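Local coordinates for conserved hypothetical protein (Bacteroides thetaiotaomicron, PDB 2FB0) that is of unknown function but, as a dimeric alpha-beta barrel protein of the antibiotic biosynthesis monooxygenase family, is possibly an oxidoreductase, at residues Ala24-Glu35 against His68-Val78; Glu35-Phe44 against Met54-Val64. All blocks are in the same frame, centred on the assembly; numbering follows the deposited sequence. Where two conformers were deposited one is given.

Contact 1 (Ala24-Glu35 against His68-Val78); sequences AAKELTACSLKE and HEKTAHFAQYV. With ACT (acetate ion), chain B.
Leu28 and Tyr77 touch through their CB atoms where helix 24-32 and helix 72-78 run antiparallel (171°), their axes 9.4 Å apart. Each of these two side chains is a knob in the other helix's hole: Leu28 sits among His73, Phe74, Tyr77 and Val78, and Tyr77 among Ala24, Glu27, Leu28 and Cys31. The two branches of Leu28 divide the work, CD1 resting at the edge of the His73 ring and CD2 meeting Val78 CG2 at 3.8 Å. Glu27 CB lies over one face of the Tyr77 ring, a CH-pi contact 3.9 Å from the centroid. Cys31 CB makes a similar contact with a face of the His73 ring, whose opposite face holds Thr71 OG1. That hydroxyl also accepts from Phe74 N and so N-caps the helix. In this ferredoxin-like alpha-beta fold the pair forms part of the helical layer over the antiparallel sheet. At the end of the type I turn from Ser32 to Glu35, the extended chain of Glu35 reaches two histidines, and OE2 takes a hydrogen bond from each. Glu35 OE2 accepts from His68 ND1 (2.6 Å) through its syn lone pair, in the imidazole plane, whereas His73 NE2, 2.7 Å from Glu35 OE2, arrives from above the carboxylate plane. Two N-H groups coming from different directions fix the rotation of the carboxylate. The first torsion of His68 (chi1 168°) swings the ring toward Glu35, and its far nitrogen NE2 gives an almost straight bond (174°) to O of an acetate ion, 2.8 Å away. On the other histidine, His73 ND1 is hydrogen-bonded to a glycerol.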
loop_
_atom_site.group_PDB
_atom_site.type_symbol
_atom_site.label_atom_id
_atom_site.label_comp_id
_atom_site.label_asym_id
_atom_site.label_seq_id
_atom_site.Cartn_x
_atom_site.Cartn_y
_atom_site.Cartn_z
ATOM N N ALA A 24 4.662 -15.792 3.859
ATOM C CA ALA A 24 3.576 -15.960 4.838
ATOM C C ALA A 24 2.431 -14.976 4.550
ATOM O O ALA A 24 1.260 -15.336 4.649
ATOM C CB ALA A 24 4.086 -15.794 6.275
ATOM N N ALA A 25 2.786 -13.745 4.186
ATOM C CA ALA A 25 1.798 -12.734 3.788
ATOM C C ALA A 25 1.071 -13.148 2.505
ATOM O O ALA A 25 -0.143 -13.019 2.410
ATOM C CB ALA A 25 2.454 -11.378 3.629
ATOM N N LYS A 26 1.819 -13.670 1.540
ATOM C CA LYS A 26 1.242 -14.224 0.316
ATOM C C LYS A 26 0.264 -15.362 0.577
ATOM O O LYS A 26 -0.791 -15.423 -0.053
ATOM C CB LYS A 26 2.338 -14.665 -0.646
ATOM C CG LYS A 26 3.001 -13.503 -1.377
ATOM C CD LYS A 26 4.284 -13.939 -2.077
ATOM C CE LYS A 26 4.021 -14.891 -3.227
ATOM N NZ LYS A 26 5.334 -15.241 -3.859
ATOM N N GLU A 27 0.614 -16.250 1.508
ATOM C CA GLU A 27 -0.270 -17.343 1.904
ATOM C C GLU A 27 -1.528 -16.808 2.587
ATOM O O GLU A 27 -2.631 -17.271 2.308
ATOM C CB GLU A 27 0.475 -18.346 2.798
ATOM C CG GLU A 27 1.801 -18.781 2.195
ATOM C CD GLU A 27 2.442 -19.945 2.919
ATOM O OE1 GLU A 27 3.000 -19.738 4.016
ATOM O OE2 GLU A 27 2.413 -21.067 2.375
ATOM N N LEU A 28 -1.358 -15.814 3.457
ATOM C CA LEU A 28 -2.473 -15.166 4.140
ATOM C C LEU A 28 -3.370 -14.415 3.119
ATOM O O LEU A 28 -4.591 -14.372 3.262
ATOM C CB LEU A 28 -1.970 -14.213 5.246
ATOM C CG LEU A 28 -3.026 -13.466 6.079
ATOM C CD1 LEU A 28 -4.046 -14.427 6.725
ATOM C CD2 LEU A 28 -2.382 -12.559 7.133
ATOM N N THR A 29 -2.743 -13.846 2.094
ATOM C CA THR A 29 -3.463 -13.166 1.006
ATOM C C THR A 29 -4.413 -14.146 0.285
ATOM O O THR A 29 -5.594 -13.872 0.154
ATOM C CB THR A 29 -2.473 -12.504 0.006
ATOM O OG1 THR A 29 -1.725 -11.472 0.670
ATOM C CG2 THR A 29 -3.213 -11.908 -1.215
ATOM N N ALA A 30 -3.894 -15.297 -0.138
ATOM C CA ALA A 30 -4.730 -16.321 -0.785
ATOM C C ALA A 30 -5.878 -16.788 0.113
ATOM O O ALA A 30 -6.997 -16.966 -0.362
ATOM C CB ALA A 30 -3.861 -17.519 -1.261
ATOM N N CYS A 31 -5.611 -16.969 1.412
ATOM C CA CYS A 31 -6.641 -17.400 2.362
ATOM C C CYS A 31 -7.731 -16.343 2.572
ATOM O O CYS A 31 -8.924 -16.654 2.554
ATOM C CB CYS A 31 -6.024 -17.733 3.725
ATOM S SG CYS A 31 -5.023 -19.211 3.760
ATOM N N SER A 32 -7.309 -15.097 2.782
ATOM C CA SER A 32 -8.237 -14.012 3.086
ATOM C C SER A 32 -9.159 -13.693 1.903
ATOM O O SER A 32 -10.339 -13.414 2.105
ATOM C CB SER A 32 -7.475 -12.761 3.542
ATOM O OG SER A 32 -6.542 -13.090 4.567
ATOM N N LEU A 33 -8.619 -13.746 0.687
ATOM C CA LEU A 33 -9.413 -13.527 -0.537
ATOM C C LEU A 33 -10.583 -14.503 -0.739
ATOM O O LEU A 33 -11.521 -14.200 -1.485
ATOM C CB LEU A 33 -8.521 -13.542 -1.772
ATOM C CG LEU A 33 -7.638 -12.320 -2.003
ATOM C CD1 LEU A 33 -6.703 -12.599 -3.166
ATOM C CD2 LEU A 33 -8.471 -11.045 -2.243
ATOM N N LYS A 34 -10.524 -15.659 -0.072
ATOM C CA LYS A 34 -11.613 -16.638 -0.108
ATOM C C LYS A 34 -12.742 -16.241 0.832
ATOM O O LYS A 34 -13.826 -16.812 0.769
ATOM C CB LYS A 34 -11.110 -18.038 0.270
ATOM C CG LYS A 34 -10.205 -18.680 -0.755
ATOM C CD LYS A 34 -9.682 -20.014 -0.234
ATOM C CE LYS A 34 -8.737 -20.676 -1.233
ATOM N NZ LYS A 34 -8.207 -21.964 -0.688
ATOM N N GLU A 35 -12.482 -15.285 1.721
ATOM C CA GLU A 35 -13.506 -14.794 2.636
ATOM C C GLU A 35 -14.458 -13.853 1.884
ATOM O O GLU A 35 -14.028 -12.974 1.134
ATOM C CB GLU A 35 -12.880 -14.072 3.835
ATOM C CG GLU A 35 -12.040 -14.953 4.757
ATOM C CD GLU A 35 -11.400 -14.156 5.882
ATOM O OE1 GLU A 35 -12.130 -13.466 6.618
ATOM O OE2 GLU A 35 -10.167 -14.208 6.032
ATOM N N HIS A 68 -12.828 -12.090 10.317
ATOM C CA HIS A 68 -11.511 -12.422 9.740
ATOM C C HIS A 68 -10.446 -12.621 10.824
ATOM O O HIS A 68 -9.656 -13.560 10.770
ATOM C CB HIS A 68 -11.083 -11.312 8.776
ATOM C CG HIS A 68 -9.649 -11.373 8.344
ATOM N ND1 HIS A 68 -9.145 -12.386 7.556
ATOM C CD2 HIS A 68 -8.626 -10.502 8.534
ATOM C CE1 HIS A 68 -7.867 -12.150 7.301
ATOM N NE2 HIS A 68 -7.530 -11.008 7.875
ATOM N N GLU A 69 -10.453 -11.730 11.803
ATOM C CA GLU A 69 -9.455 -11.721 12.864
ATOM C C GLU A 69 -9.633 -12.862 13.875
ATOM O O GLU A 69 -8.767 -13.085 14.714
ATOM C CB GLU A 69 -9.433 -10.353 13.544
ATOM C CG GLU A 69 -8.880 -9.265 12.630
ATOM C CD GLU A 69 -9.174 -7.861 13.120
ATOM O OE1 GLU A 69 -10.070 -7.693 13.986
ATOM O OE2 GLU A 69 -8.525 -6.917 12.615
ATOM N N LYS A 70 -10.740 -13.594 13.756
ATOM C CA LYS A 70 -11.010 -14.765 14.594
ATOM C C LYS A 70 -10.729 -16.078 13.866
ATOM O O LYS A 70 -10.865 -17.151 14.457
ATOM C CB LYS A 70 -12.460 -14.764 15.090
ATOM C CG LYS A 70 -12.781 -13.736 16.169
ATOM C CD LYS A 70 -14.278 -13.813 16.527
ATOM C CE LYS A 70 -14.693 -12.783 17.586
ATOM N NZ LYS A 70 -14.981 -11.412 17.026
ATOM N N THR A 71 -10.343 -16.007 12.592
ATOM C CA THR A 71 -10.078 -17.223 11.822
ATOM C C THR A 71 -8.732 -17.859 12.183
ATOM O O THR A 71 -7.809 -17.180 12.663
ATOM C CB THR A 71 -10.118 -16.992 10.289
ATOM O OG1 THR A 71 -9.070 -16.094 9.911
ATOM C CG2 THR A 71 -11.472 -16.433 9.836
ATOM N N ALA A 72 -8.645 -19.164 11.934
ATOM C CA ALA A 72 -7.430 -19.947 12.116
ATOM C C ALA A 72 -6.301 -19.478 11.199
ATOM O O ALA A 72 -5.158 -19.337 11.654
ATOM C CB ALA A 72 -7.723 -21.443 11.895
ATOM N N HIS A 73 -6.614 -19.227 9.921
ATOM C CA HIS A 73 -5.592 -18.754 8.978
ATOM C C HIS A 73 -4.992 -17.393 9.374
ATOM O O HIS A 73 -3.787 -17.183 9.217
ATOM C CB HIS A 73 -6.052 -18.796 7.500
ATOM C CG HIS A 73 -7.220 -17.902 7.171
ATOM N ND1 HIS A 73 -8.507 -18.383 7.026
ATOM C CD2 HIS A 73 -7.286 -16.573 6.907
ATOM C CE1 HIS A 73 -9.318 -17.383 6.714
ATOM N NE2 HIS A 73 -8.602 -16.275 6.637
ATOM N N PHE A 74 -5.824 -16.496 9.909
ATOM C CA PHE A 74 -5.353 -15.227 10.443
ATOM C C PHE A 74 -4.369 -15.459 11.591
ATOM O O PHE A 74 -3.235 -14.979 11.545
ATOM C CB PHE A 74 -6.515 -14.351 10.919
ATOM C CG PHE A 74 -6.077 -13.039 11.531
ATOM C CD1 PHE A 74 -5.928 -12.911 12.912
ATOM C CD2 PHE A 74 -5.809 -11.928 10.722
ATOM C CE1 PHE A 74 -5.523 -11.696 13.486
ATOM C CE2 PHE A 74 -5.405 -10.716 11.283
ATOM C CZ PHE A 74 -5.260 -10.599 12.672
ATOM N N ALA A 75 -4.800 -16.203 12.612
ATOM C CA ALA A 75 -3.926 -16.505 13.758
ATOM C C ALA A 75 -2.613 -17.170 13.325
ATOM O O ALA A 75 -1.538 -16.794 13.790
ATOM C CB ALA A 75 -4.664 -17.359 14.794
ATOM N N GLN A 76 -2.708 -18.128 12.407
ATOM C CA GLN A 76 -1.551 -18.879 11.927
ATOM C C GLN A 76 -0.534 -17.959 11.233
ATOM O O GLN A 76 0.622 -17.871 11.655
ATOM C CB GLN A 76 -2.020 -20.017 11.007
ATOM C CG GLN A 76 -0.942 -20.753 10.191
ATOM C CD GLN A 76 -1.533 -21.812 9.235
ATOM O OE1 GLN A 76 -2.759 -21.955 9.116
ATOM N NE2 GLN A 76 -0.658 -22.550 8.546
ATOM N N TYR A 77 -0.975 -17.245 10.198
ATOM C CA TYR A 77 -0.043 -16.469 9.382
ATOM C C TYR A 77 0.391 -15.161 10.024
ATOM O O TYR A 77 1.536 -14.773 9.889
ATOM C CB TYR A 77 -0.560 -16.302 7.935
ATOM C CG TYR A 77 -0.581 -17.627 7.197
ATOM C CD1 TYR A 77 -1.787 -18.233 6.846
ATOM C CD2 TYR A 77 0.610 -18.298 6.893
ATOM C CE1 TYR A 77 -1.809 -19.463 6.189
ATOM C CE2 TYR A 77 0.599 -19.526 6.240
ATOM C CZ TYR A 77 -0.614 -20.097 5.890
ATOM O OH TYR A 77 -0.639 -21.312 5.243
ATOM N N VAL A 78 -0.501 -14.500 10.755
ATOM C CA VAL A 78 -0.093 -13.294 11.469
ATOM C C VAL A 78 0.903 -13.650 12.577
ATOM O O VAL A 78 1.905 -12.955 12.757
ATOM C CB VAL A 78 -1.296 -12.481 12.013
ATOM C CG1 VAL A 78 -0.815 -11.326 12.873
ATOM C CG2 VAL A 78 -2.111 -11.932 10.846
HETATM C C ACT B . -4.934 -8.642 8.536
HETATM O O ACT B . -5.106 -9.693 7.871
HETATM O OXT ACT B . -5.953 -8.104 9.046
HETATM C CH3 ACT B . -3.580 -8.057 8.740
#

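Contact 2 (Glu35-Phe44 against Met54-Val64); sequences EEGCIAYDTF and MICETWQNAEV. With ACT (acetate ion), chain B.
Tyr41 and Glu57 face each other as a non-hydrogen-bonded pair in two antiparallel strands, 38-44 and 54-59, that form a beta hairpin. Their side chains run the same way, with Glu57 CG over one face of the tyrosine ring, 3.8 Å from its centroid, and the carboxylate stacked at 26° to the ring plane. Ile55 CG2 presses on Tyr41 CE2 at 3.3 Å. Trp59 NE1 holds the Glu57 carboxylate in place, giving a straight bond (171°) to the anti lone pair of OE1. Tyr41 OH, at the ring edge, donates to O of the acetate at 2.8 Å. Farther along this tightly packed, helix-facing side, Cys38 SG lies over the six-membered ring of Trp59, 4.3 Å from its centroid, brought there by a first torsion that sets it anti to the backbone N (chi1 -178°). Between these pairs a classic beta bulge sets Ile39 and Ala40 against Thr58, whose O accepts from both amides. The end away from the hairpin turn, around Gly37 and Gln60, is looser and wetter: Ile39 CD1 lies against exposed Gln60 at 3.5 Å from its CA, one water joins Glu36 O to Gln60 OE1, and another joins Glu35 OE1 to Val64 O. Val64 packs on Gly37. On the opposite face, Phe44 CE2 meets Cys56 CB, and Asp42 OD2 is hydrogen-bonded to Ser46 and salt-bridged to Arg49, both of the second subunit. Strand 54-59 continues the sheet into strand 5-12, helix 18-32 covers Tyr41 and Thr43, and Phe44 pairs with a strand of the second subunit, carrying the sheet across the dimer.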
loop_
_atom_site.group_PDB
_atom_site.type_symbol
_atom_site.label_atom_id
_atom_site.label_comp_id
_atom_site.label_asym_id
_atom_site.label_seq_id
_atom_site.Cartn_x
_atom_site.Cartn_y
_atom_site.Cartn_z
ATOM N N GLU A 35 -12.482 -15.285 1.721
ATOM C CA GLU A 35 -13.506 -14.794 2.636
ATOM C C GLU A 35 -14.458 -13.853 1.884
ATOM O O GLU A 35 -14.028 -12.974 1.134
ATOM C CB GLU A 35 -12.880 -14.072 3.835
ATOM C CG GLU A 35 -12.040 -14.953 4.757
ATOM C CD GLU A 35 -11.400 -14.156 5.882
ATOM O OE1 GLU A 35 -12.130 -13.466 6.618
ATOM O OE2 GLU A 35 -10.167 -14.208 6.032
ATOM N N GLU A 36 -15.752 -14.052 2.096
ATOM C CA GLU A 36 -16.784 -13.359 1.328
ATOM C C GLU A 36 -16.715 -11.832 1.533
ATOM O O GLU A 36 -16.827 -11.066 0.563
ATOM C CB GLU A 36 -18.164 -13.937 1.700
ATOM C CG GLU A 36 -19.335 -13.497 0.826
ATOM C CD GLU A 36 -19.193 -13.904 -0.636
ATOM O OE1 GLU A 36 -18.478 -14.904 -0.933
ATOM O OE2 GLU A 36 -19.815 -13.217 -1.488
ATOM N N GLY A 37 -16.500 -11.403 2.781
ATOM C CA GLY A 37 -16.422 -9.979 3.110
ATOM C C GLY A 37 -15.079 -9.324 2.800
ATOM O O GLY A 37 -14.915 -8.133 3.011
ATOM N N CYS A 38 -14.123 -10.102 2.293
ATOM C CA CYS A 38 -12.844 -9.554 1.882
ATOM C C CYS A 38 -12.995 -9.002 0.476
ATOM O O CYS A 38 -13.169 -9.762 -0.473
ATOM C CB CYS A 38 -11.744 -10.613 1.899
ATOM S SG CYS A 38 -10.104 -9.964 1.437
ATOM N N ILE A 39 -12.925 -7.685 0.351
ATOM C CA ILE A 39 -13.078 -7.036 -0.950
ATOM C C ILE A 39 -11.761 -7.051 -1.734
ATOM O O ILE A 39 -11.745 -7.343 -2.945
ATOM C CB ILE A 39 -13.713 -5.633 -0.779
ATOM C CG1 ILE A 39 -15.186 -5.834 -0.391
ATOM C CG2 ILE A 39 -13.557 -4.787 -2.055
ATOM C CD1 ILE A 39 -15.883 -4.622 0.052
ATOM N N ALA A 40 -10.655 -6.801 -1.033
ATOM C CA ALA A 40 -9.327 -6.814 -1.643
ATOM C C ALA A 40 -8.268 -7.142 -0.592
ATOM O O ALA A 40 -8.441 -6.853 0.594
ATOM C CB ALA A 40 -9.017 -5.461 -2.290
ATOM N N TYR A 41 -7.169 -7.739 -1.039
ATOM C CA TYR A 41 -6.108 -8.110 -0.139
ATOM C C TYR A 41 -4.911 -8.444 -0.999
ATOM O O TYR A 41 -5.014 -9.268 -1.897
ATOM C CB TYR A 41 -6.542 -9.332 0.689
ATOM C CG TYR A 41 -5.778 -9.551 1.980
ATOM C CD1 TYR A 41 -6.425 -9.473 3.212
ATOM C CD2 TYR A 41 -4.410 -9.843 1.967
ATOM C CE1 TYR A 41 -5.726 -9.704 4.421
ATOM C CE2 TYR A 41 -3.703 -10.069 3.160
ATOM C CZ TYR A 41 -4.364 -9.996 4.373
ATOM O OH TYR A 41 -3.650 -10.197 5.539
ATOM N N ASP A 42 -3.777 -7.802 -0.734
ATOM C CA ASP A 42 -2.552 -8.133 -1.455
ATOM C C ASP A 42 -1.323 -7.751 -0.643
ATOM O O ASP A 42 -1.389 -6.892 0.230
ATOM C CB ASP A 42 -2.516 -7.459 -2.847
ATOM C CG ASP A 42 -1.558 -8.152 -3.823
ATOM O OD1 ASP A 42 -1.031 -9.247 -3.504
ATOM O OD2 ASP A 42 -1.336 -7.606 -4.933
ATOM N N THR A 43 -0.210 -8.392 -0.966
ATOM C CA THR A 43 1.090 -8.112 -0.370
ATOM C C THR A 43 1.925 -7.317 -1.367
ATOM O O THR A 43 1.981 -7.684 -2.534
ATOM C CB THR A 43 1.778 -9.452 -0.017
ATOM O OG1 THR A 43 0.904 -10.191 0.849
ATOM C CG2 THR A 43 3.134 -9.225 0.653
ATOM N N PHE A 44 2.546 -6.229 -0.903
ATOM C CA PHE A 44 3.338 -5.330 -1.736
ATOM C C PHE A 44 4.702 -5.094 -1.092
ATOM O O PHE A 44 4.774 -4.719 0.080
ATOM C CB PHE A 44 2.671 -3.949 -1.850
ATOM C CG PHE A 44 1.336 -3.954 -2.527
ATOM C CD1 PHE A 44 1.230 -3.653 -3.892
ATOM C CD2 PHE A 44 0.176 -4.222 -1.805
ATOM C CE1 PHE A 44 -0.018 -3.647 -4.525
ATOM C CE2 PHE A 44 -1.077 -4.212 -2.439
ATOM C CZ PHE A 44 -1.162 -3.921 -3.807
HETATM N N MSE A 54 4.290 -4.154 2.696
HETATM C CA MSE A 54 3.012 -3.773 3.263
HETATM C C MSE A 54 1.903 -4.674 2.781
HETATM O O MSE A 54 2.008 -5.302 1.723
HETATM C CB MSE A 54 2.686 -2.290 3.007
HETATM C CG MSE A 54 2.476 -1.903 1.543
HETATM SE SE MSE A 54 1.634 -0.136 1.418
HETATM C CE MSE A 54 -0.042 -0.722 2.302
ATOM N N ILE A 55 0.865 -4.771 3.598
ATOM C CA ILE A 55 -0.330 -5.509 3.246
ATOM C C ILE A 55 -1.435 -4.472 3.119
ATOM O O ILE A 55 -1.654 -3.667 4.028
ATOM C CB ILE A 55 -0.702 -6.581 4.301
ATOM C CG1 ILE A 55 0.474 -7.547 4.541
ATOM C CG2 ILE A 55 -1.904 -7.391 3.820
ATOM C CD1 ILE A 55 0.242 -8.542 5.709
ATOM N N CYS A 56 -2.072 -4.452 1.954
ATOM C CA CYS A 56 -3.195 -3.568 1.692
ATOM C C CYS A 56 -4.466 -4.408 1.655
ATOM O O CYS A 56 -4.521 -5.421 0.962
ATOM C CB CYS A 56 -3.004 -2.851 0.354
ATOM S SG CYS A 56 -4.139 -1.462 0.150
ATOM N N GLU A 57 -5.480 -4.000 2.410
ATOM C CA GLU A 57 -6.698 -4.789 2.524
ATOM C C GLU A 57 -7.899 -3.889 2.400
ATOM O O GLU A 57 -7.856 -2.746 2.821
ATOM C CB GLU A 57 -6.765 -5.499 3.883
ATOM C CG GLU A 57 -5.450 -6.137 4.274
ATOM C CD GLU A 57 -5.429 -6.680 5.682
ATOM O OE1 GLU A 57 -6.494 -7.024 6.232
ATOM O OE2 GLU A 57 -4.314 -6.777 6.228
ATOM N N THR A 58 -8.981 -4.425 1.841
ATOM C CA THR A 58 -10.271 -3.760 1.909
ATOM C C THR A 58 -11.308 -4.750 2.411
ATOM O O THR A 58 -11.443 -5.855 1.873
ATOM C CB THR A 58 -10.698 -3.202 0.545
ATOM O OG1 THR A 58 -9.626 -2.425 0.014
ATOM C CG2 THR A 58 -11.964 -2.330 0.668
ATOM N N TRP A 59 -12.030 -4.334 3.445
ATOM C CA TRP A 59 -13.039 -5.157 4.091
ATOM C C TRP A 59 -14.396 -4.519 3.897
ATOM O O TRP A 59 -14.521 -3.295 3.932
ATOM C CB TRP A 59 -12.709 -5.370 5.580
ATOM C CG TRP A 59 -11.506 -6.246 5.680
ATOM C CD1 TRP A 59 -10.199 -5.846 5.782
ATOM C CD2 TRP A 59 -11.484 -7.669 5.571
ATOM N NE1 TRP A 59 -9.366 -6.947 5.763
ATOM C CE2 TRP A 59 -10.133 -8.075 5.635
ATOM C CE3 TRP A 59 -12.483 -8.648 5.432
ATOM C CZ2 TRP A 59 -9.754 -9.416 5.579
ATOM C CZ3 TRP A 59 -12.103 -9.978 5.374
ATOM C CH2 TRP A 59 -10.751 -10.349 5.438
ATOM N N GLN A 60 -15.405 -5.357 3.663
ATOM C CA GLN A 60 -16.753 -4.859 3.387
ATOM C C GLN A 60 -17.297 -3.987 4.503
ATOM O O GLN A 60 -17.971 -2.988 4.251
ATOM C CB GLN A 60 -17.728 -6.011 3.121
ATOM C CG GLN A 60 -19.057 -5.501 2.549
ATOM C CD GLN A 60 -20.019 -6.608 2.197
ATOM O OE1 GLN A 60 -19.618 -7.669 1.704
ATOM N NE2 GLN A 60 -21.301 -6.373 2.462
ATOM N N ASN A 61 -17.007 -4.385 5.739
ATOM C CA ASN A 61 -17.445 -3.665 6.922
ATOM C C ASN A 61 -16.682 -4.156 8.150
ATOM O O ASN A 61 -15.856 -5.089 8.066
ATOM C CB ASN A 61 -18.966 -3.829 7.135
ATOM C CG ASN A 61 -19.397 -5.281 7.160
ATOM O OD1 ASN A 61 -18.941 -6.058 7.997
ATOM N ND2 ASN A 61 -20.278 -5.661 6.233
ATOM N N ALA A 62 -16.970 -3.522 9.282
ATOM C CA ALA A 62 -16.313 -3.830 10.555
ATOM C C ALA A 62 -16.554 -5.252 11.036
ATOM O O ALA A 62 -15.674 -5.857 11.662
ATOM C CB ALA A 62 -16.729 -2.814 11.637
ATOM N N GLU A 63 -17.735 -5.799 10.746
ATOM C CA GLU A 63 -18.054 -7.131 11.241
ATOM C C GLU A 63 -17.399 -8.281 10.485
ATOM O O GLU A 63 -16.987 -9.260 11.106
ATOM C CB GLU A 63 -19.560 -7.324 11.449
ATOM C CG GLU A 63 -20.056 -6.595 12.734
ATOM C CD GLU A 63 -19.083 -6.718 13.947
ATOM O OE1 GLU A 63 -18.963 -7.831 14.542
ATOM O OE2 GLU A 63 -18.444 -5.689 14.311
ATOM N N VAL A 64 -17.270 -8.169 9.168
ATOM C CA VAL A 64 -16.518 -9.183 8.427
ATOM C C VAL A 64 -15.009 -9.117 8.739
ATOM O O VAL A 64 -14.314 -10.130 8.664
ATOM C CB VAL A 64 -16.781 -9.161 6.887
ATOM C CG1 VAL A 64 -18.256 -9.556 6.570
ATOM C CG2 VAL A 64 -16.429 -7.815 6.282
HETATM C C ACT B . -4.934 -8.642 8.536
HETATM O O ACT B . -5.106 -9.693 7.871
HETATM O OXT ACT B . -5.953 -8.104 9.046
HETATM C CH3 ACT B . -3.580 -8.057 8.740
HETATM O O HOH W 1 -14.670 -12.379 7.108
HETATM O O HOH W 2 -18.069 -8.512 -0.390
#

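From the N terminus the chain runs through strand 5-12 into helix 18-32, whose last turns form the first half of contact 1. Glu35 belongs to both contacts and leads into strand 38-46, which turns back as strand 52-59; contact 2 closes this hairpin, nested inside the longer loop that contact 1 closes when helix 72-84 returns to helix 18-32. Contact 1 thus joins helix to helix and contact 2 strand to strand. The layers meet where Thr29 OG1 lies 2.9 Å from Thr43 OG1, a probable hydrogen bond, and where Leu28 packs on Tyr41. The acetate, probably from the crystallisation liquor, touches both contacts.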